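Local coordinates for protein leucine aminopeptidase 1 (Caenorhabditis elegans, PDB 2HC9) that removes N-terminal amino acids, preferably leucine, from peptides as a zinc-dependent M17 aminopeptidase and probably serves as a digestive enzyme, at residues K95-P99 with I100-E104; A188-D191 with E192-V196; L404-P407 with D408-F411. The protein carries 1 engineered substitution. One frame throughout, in Å; residues are numbered along the deposited sequence.

Contact 1 of 3, residues K95-P99 with I100-E104. With SO4 (sulfate ion), chain E.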
# COMPACT_ATOMS: atom_id res chain seq x y z
N LYS A 95 29.44 -17.77 9.95
CA LYS A 95 28.49 -17.32 10.98
C LYS A 95 29.16 -16.98 12.32
O LYS A 95 28.80 -16.00 12.99
CB LYS A 95 27.42 -18.41 11.20
CG LYS A 95 26.37 -18.04 12.24
CD LYS A 95 25.34 -19.11 12.44
CE LYS A 95 25.93 -20.32 13.14
NZ LYS A 95 26.00 -21.46 12.18
N GLU A 96 30.11 -17.82 12.74
CA GLU A 96 30.77 -17.65 14.03
C GLU A 96 31.90 -16.63 13.98
O GLU A 96 32.17 -15.95 14.98
CB GLU A 96 31.34 -19.00 14.52
CG GLU A 96 30.28 -20.10 14.76
CD GLU A 96 29.18 -19.73 15.77
OE1 GLU A 96 29.31 -18.75 16.51
OE2 GLU A 96 28.17 -20.47 15.82
N LEU A 97 32.54 -16.51 12.83
CA LEU A 97 33.73 -15.68 12.70
C LEU A 97 33.39 -14.22 12.35
O LEU A 97 34.02 -13.29 12.86
CB LEU A 97 34.69 -16.27 11.66
CG LEU A 97 36.00 -15.51 11.33
CD1 LEU A 97 36.87 -15.29 12.57
CD2 LEU A 97 36.78 -16.22 10.21
N LYS A 98 32.42 -14.01 11.47
CA LYS A 98 32.11 -12.65 11.00
C LYS A 98 31.90 -11.64 12.13
O LYS A 98 32.35 -10.51 12.00
CB LYS A 98 30.92 -12.67 10.00
CG LYS A 98 30.63 -11.36 9.30
CD LYS A 98 31.80 -10.94 8.40
CE LYS A 98 31.58 -9.53 7.85
NZ LYS A 98 31.97 -8.56 8.88
N PRO A 99 31.23 -12.04 13.24
CA PRO A 99 31.10 -11.10 14.36
C PRO A 99 32.36 -10.72 15.11
O PRO A 99 32.36 -9.72 15.83
CB PRO A 99 30.18 -11.86 15.35
CG PRO A 99 29.45 -12.84 14.50
CD PRO A 99 30.49 -13.29 13.53
N ILE A 100 33.41 -11.54 15.00
CA ILE A 100 34.59 -11.30 15.82
C ILE A 100 35.28 -10.00 15.43
O ILE A 100 35.53 -9.73 14.26
CB ILE A 100 35.57 -12.47 15.78
CG1 ILE A 100 34.92 -13.71 16.41
CG2 ILE A 100 36.89 -12.10 16.49
CD1 ILE A 100 35.78 -14.97 16.23
N ASN A 101 35.58 -9.19 16.45
CA ASN A 101 36.44 -8.03 16.29
C ASN A 101 37.77 -8.21 16.99
O ASN A 101 37.85 -8.88 18.03
CB ASN A 101 35.72 -6.79 16.81
CG ASN A 101 34.47 -6.48 16.00
OD1 ASN A 101 34.44 -6.65 14.78
ND2 ASN A 101 33.41 -6.06 16.69
N TYR A 102 38.83 -7.63 16.42
CA TYR A 102 40.18 -7.75 17.00
C TYR A 102 40.52 -6.44 17.71
O TYR A 102 40.16 -5.35 17.22
CB TYR A 102 41.22 -8.07 15.90
CG TYR A 102 40.79 -9.22 15.03
CD1 TYR A 102 40.90 -10.53 15.49
CD2 TYR A 102 40.23 -9.00 13.76
CE1 TYR A 102 40.47 -11.60 14.73
CE2 TYR A 102 39.79 -10.09 12.96
CZ TYR A 102 39.92 -11.38 13.47
OH TYR A 102 39.51 -12.48 12.74
N PRO A 103 41.20 -6.51 18.87
CA PRO A 103 41.61 -5.26 19.51
C PRO A 103 42.34 -4.33 18.55
O PRO A 103 43.05 -4.78 17.65
CB PRO A 103 42.52 -5.72 20.65
CG PRO A 103 42.02 -7.09 20.98
CD PRO A 103 41.60 -7.70 19.66
N GLU A 104 42.12 -3.04 18.74
CA GLU A 104 42.68 -1.97 17.92
C GLU A 104 44.18 -2.17 17.58
O GLU A 104 44.62 -1.90 16.46
CB GLU A 104 42.43 -0.67 18.72
CG GLU A 104 43.13 0.57 18.31
CD GLU A 104 44.57 0.61 18.74
OE1 GLU A 104 44.87 0.57 19.97
OE2 GLU A 104 45.40 0.68 17.83
S SO4 E . 32.52 -5.09 9.16
O1 SO4 E . 33.46 -6.14 9.56
O2 SO4 E . 33.24 -3.94 8.63
O3 SO4 E . 31.60 -5.66 8.16
O4 SO4 E . 31.74 -4.61 10.30
O HOH W 1 35.44 -11.19 11.87
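Leu97 and Ile100 meet where the chain leaves helix 90-97, their side chains crossing at about a right angle with Leu97 CD1 3.8 Å from Ile100 CD1. A type I beta turn from Leu97 to Ile100 brings them together, closed by Ile100 N donating to Leu97 O at 2.8 Å. A water within hydrogen-bonding distance of both Leu97 O and Ile100 O probably bridges them. Ile100 suits the turn because its longer branch does two jobs: CG1, set beside the backbone N and anti to the carbonyl carbon (chi1 -65°), runs back toward the carbonyls of Glu96 and Leu97 and lies 3.8 Å from Glu96 O, and CD1, at its end, meets the leucine. Leu97 CD1 also comes 3.9 Å from Tyr102 OH, with the two side chains again at about a right angle. This apolar side is the tight one: Leu97 and Tyr102 both settle on Ile21 and Phe111 of strands 18-25 and 108-114. Shortening Ile100 to an alanine would probably leave Leu97 CD1 without its neighbour and open a gap over the carbonyls of Glu96 and Leu97. The other side is loose and polar. Lys98, bent at chi2 and chi4, carries NZ to a sulfate, probably from the crystallisation liquor, bonding its O3 at 3.0 Å and, weakly, its O1; Arg467 also holds this anion. Pro99, exposed at the second inner position of the turn, has no N-H with which to continue the helical bonding to Lys95 O. The whole is a helix-to-strand connection of an alpha/beta domain, in which the turn redirects the chain from helix 90-97 toward strand 108-114 in the N-terminal, macro-like part of the M17 aminopeptidase.

Contact 2 of 3, residues A188-D191 with E192-V196; sequences ALVD and EAVKV
Ala188 through Asp191 each accept a backbone hydrogen bond from the residue four further on, Glu192 through Lys195, in regular alpha-helical geometry with N-H...O angles of 155° to 162°. These are two successive turns of helix 186-199, an amphipathic helix packed against the central sheet of the catalytic domain. Val194 N reaches Val190 O at 2.8 Å, and Glu192 N lies 2.9 Å from Ala188 O. The residue types follow the two faces. Leu189, Val190 and Ala193 are buried: Val190 and Ala193 rest on Val234 of strand 232-238, and Leu189 and Val190 on Ile304 of strand 297-307. Alanine is small enough to sit against Val234 and Leu302, probably allowing close approach to the strands, with Leu189 and Val190 packing alongside. Val190 and Val194 stand side by side and point the same way, one turn apart, with CG1 of Val190 4.2 Å from CG2 of Val194. The polar residues take other positions. Glu192 turns CG beside its own backbone N (chi1 -64°), which lays that methylene 3.2 Å from Ala188 O; the chain then bends at chi2 and takes the carboxylate to Arg175, where OE2 forms a salt bridge with NH1. Arg175 belongs to helix 157-178, so this charge pair ties two helices together. Asp191 is exposed, and its OD1 binds a glycerol, probably a remnant of the crystallisation liquor. Lys195, also exposed, suits its place by having a long aliphatic stem before the charge: CB lies 3.6 Å from Asp191 O, and CG passes closer still, 3.4 Å from that same carbonyl oxygen.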
# COMPACT_ATOMS: atom_id res chain seq x y z
N ALA A 188 34.98 3.02 -13.57
CA ALA A 188 35.87 2.43 -12.56
C ALA A 188 35.85 0.90 -12.66
O ALA A 188 36.88 0.26 -12.51
CB ALA A 188 35.46 2.86 -11.18
N LEU A 189 34.67 0.32 -12.89
CA LEU A 189 34.62 -1.15 -13.04
C LEU A 189 35.29 -1.65 -14.34
O LEU A 189 35.97 -2.69 -14.34
CB LEU A 189 33.17 -1.68 -12.91
CG LEU A 189 33.00 -3.22 -12.97
CD1 LEU A 189 33.91 -3.93 -11.93
CD2 LEU A 189 31.52 -3.63 -12.74
N VAL A 190 35.15 -0.90 -15.44
CA VAL A 190 35.96 -1.19 -16.64
C VAL A 190 37.45 -1.19 -16.26
O VAL A 190 38.19 -2.13 -16.59
CB VAL A 190 35.70 -0.17 -17.78
CG1 VAL A 190 36.75 -0.32 -18.92
CG2 VAL A 190 34.27 -0.34 -18.35
N ASP A 191 37.89 -0.17 -15.52
CA ASP A 191 39.32 -0.08 -15.14
C ASP A 191 39.77 -1.27 -14.30
O ASP A 191 40.86 -1.81 -14.51
CB ASP A 191 39.61 1.24 -14.42
CG ASP A 191 39.55 2.44 -15.34
OD1 ASP A 191 39.54 2.25 -16.57
OD2 ASP A 191 39.48 3.57 -14.84
N GLU A 192 38.92 -1.68 -13.35
CA GLU A 192 39.18 -2.86 -12.53
C GLU A 192 39.32 -4.13 -13.38
O GLU A 192 40.20 -4.94 -13.14
CB GLU A 192 38.09 -3.04 -11.45
CG GLU A 192 38.06 -1.90 -10.40
CD GLU A 192 38.97 -2.11 -9.20
OE1 GLU A 192 39.75 -3.07 -9.18
OE2 GLU A 192 38.89 -1.29 -8.25
N ALA A 193 38.45 -4.30 -14.37
CA ALA A 193 38.50 -5.49 -15.22
C ALA A 193 39.77 -5.45 -16.08
O ALA A 193 40.47 -6.47 -16.28
CB ALA A 193 37.26 -5.52 -16.14
N VAL A 194 40.07 -4.26 -16.58
CA VAL A 194 41.28 -4.10 -17.42
C VAL A 194 42.58 -4.39 -16.63
O VAL A 194 43.52 -4.99 -17.17
CB VAL A 194 41.31 -2.73 -18.13
CG1 VAL A 194 42.69 -2.49 -18.84
CG2 VAL A 194 40.18 -2.66 -19.15
N LYS A 195 42.61 -4.01 -15.35
CA LYS A 195 43.74 -4.37 -14.49
C LYS A 195 43.96 -5.88 -14.41
O LYS A 195 45.08 -6.35 -14.54
CB LYS A 195 43.54 -3.81 -13.08
CG LYS A 195 43.84 -2.34 -12.99
CD LYS A 195 43.70 -1.84 -11.53
CE LYS A 195 44.92 -2.22 -10.71
NZ LYS A 195 44.81 -1.80 -9.29
N VAL A 196 42.88 -6.63 -14.20
CA VAL A 196 42.94 -8.09 -14.19
C VAL A 196 43.33 -8.61 -15.59
O VAL A 196 44.16 -9.53 -15.71
CB VAL A 196 41.59 -8.73 -13.73
CG1 VAL A 196 41.58 -10.25 -13.97
CG2 VAL A 196 41.30 -8.38 -12.26

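Contact 3 of 3, residues L404-P407 with D408-F411; sequences LFAP and DLFF
Phe410 folds its ring back over the methyl of Ala406 and turns an edge to Leu404, and it can be followed outward from the backbone. CB lies 3.6 Å from Ala406 O; with CG turned beside the backbone N (chi1 -56°), the very N-H that donates to this oxygen, CG is equally near it. CD2 lies near both Ala406 O and Ala406 CB; CE2 comes 3.9 Å from that methyl, and the tip, CZ, is 4.0 Å from Leu404 CD1. The alanine methyl makes an off-centre CH-pi contact, 4.3 Å from the ring centroid and 28° off its normal, while the leucine methyl sits at the ring edge, near its plane. Leu439 of helix 433-442 also packs on the ring.

Ala406 is the N-cap of helix 407-410. Its carbonyl takes Phe410 N at 3.0 Å and, weakly, Leu409 N, and Pro407 O receives Phe411 N at 2.9 Å. Proline suits the first helical turn, where its missing N-H costs no bond. Asp408 OD1 accepts a weak bond from Leu409 N, but the carboxylate chiefly reaches Ser82 and Asn85 of a neighbouring subunit. The chemistry thus implies two kinds of hold: apolar packing secures the helix start both to its own domain and to the neighbouring subunit, to which the Asp408 carboxylate, probably favoured at a helix start, adds hydrogen bonds.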
# COMPACT_ATOMS: atom_id res chain seq x y z
N LEU A 404 13.94 -25.14 -12.57
CA LEU A 404 13.33 -25.84 -13.71
C LEU A 404 13.75 -25.22 -15.03
O LEU A 404 13.76 -23.98 -15.18
CB LEU A 404 11.80 -25.78 -13.65
CG LEU A 404 11.07 -26.68 -12.65
CD1 LEU A 404 9.58 -26.25 -12.57
CD2 LEU A 404 11.22 -28.14 -13.07
N PHE A 405 14.07 -26.09 -15.97
CA PHE A 405 14.36 -25.67 -17.34
C PHE A 405 13.21 -26.11 -18.24
O PHE A 405 13.11 -27.29 -18.62
CB PHE A 405 15.68 -26.30 -17.83
CG PHE A 405 16.06 -25.86 -19.24
CD1 PHE A 405 16.67 -24.63 -19.45
CD2 PHE A 405 15.76 -26.65 -20.34
CE1 PHE A 405 17.01 -24.21 -20.76
CE2 PHE A 405 16.10 -26.25 -21.65
CZ PHE A 405 16.72 -25.02 -21.85
N ALA A 406 12.37 -25.17 -18.62
CA ALA A 406 11.20 -25.52 -19.47
C ALA A 406 10.77 -24.35 -20.37
O ALA A 406 9.74 -23.74 -20.13
CB ALA A 406 10.03 -26.01 -18.58
N PRO A 407 11.57 -24.04 -21.42
CA PRO A 407 11.19 -22.93 -22.28
C PRO A 407 9.82 -23.18 -22.93
O PRO A 407 9.04 -22.25 -23.06
CB PRO A 407 12.30 -22.89 -23.33
CG PRO A 407 13.49 -23.61 -22.69
CD PRO A 407 12.83 -24.69 -21.85
N ASP A 408 9.52 -24.43 -23.29
CA ASP A 408 8.19 -24.73 -23.85
C ASP A 408 7.03 -24.35 -22.93
O ASP A 408 6.00 -23.83 -23.39
CB ASP A 408 8.08 -26.18 -24.34
CG ASP A 408 8.46 -27.22 -23.26
OD1 ASP A 408 8.85 -26.85 -22.12
OD2 ASP A 408 8.37 -28.43 -23.57
N LEU A 409 7.18 -24.60 -21.64
CA LEU A 409 6.09 -24.30 -20.69
C LEU A 409 6.05 -22.83 -20.28
O LEU A 409 4.97 -22.30 -20.03
CB LEU A 409 6.21 -25.15 -19.42
CG LEU A 409 6.00 -26.66 -19.59
CD1 LEU A 409 6.15 -27.31 -18.19
CD2 LEU A 409 4.60 -26.95 -20.20
N PHE A 410 7.21 -22.18 -20.20
CA PHE A 410 7.31 -20.89 -19.50
C PHE A 410 7.61 -19.68 -20.38
O PHE A 410 7.35 -18.56 -19.99
CB PHE A 410 8.35 -20.95 -18.37
CG PHE A 410 8.12 -22.05 -17.35
CD1 PHE A 410 6.82 -22.47 -17.00
CD2 PHE A 410 9.21 -22.62 -16.69
CE1 PHE A 410 6.62 -23.46 -16.04
CE2 PHE A 410 9.04 -23.63 -15.70
CZ PHE A 410 7.73 -24.05 -15.37
N PHE A 411 8.17 -19.89 -21.57
CA PHE A 411 8.59 -18.74 -22.39
C PHE A 411 7.39 -17.90 -22.86
O PHE A 411 7.49 -16.68 -23.11
CB PHE A 411 9.51 -19.17 -23.54
CG PHE A 411 9.98 -18.02 -24.42
CD1 PHE A 411 10.80 -17.02 -23.89
CD2 PHE A 411 9.58 -17.93 -25.74
CE1 PHE A 411 11.21 -15.95 -24.69
CE2 PHE A 411 10.00 -16.87 -26.55
CZ PHE A 411 10.82 -15.88 -26.02

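The three contacts follow one another along the chain without touching. Contact 1 belongs to the N-terminal domain, whereas contacts 2 and 3 share the catalytic one; even so, their centres are 36 Å apart, further than the 31 Å between the centres of contacts 1 and 2. Contacts 1 and 3 are separated most, by 45 Å between centres, on opposite sides of the chain's centre. Contact 2 comes near the metals: the Leu189 side chain is about 9 Å from that of zinc ligand Lys252 and about 12 Å from a zinc ion. In contact 3 it is Phe411 that faces the site most nearly, its side chain lying about 10 Å from that of the predicted active-site residue Arg338.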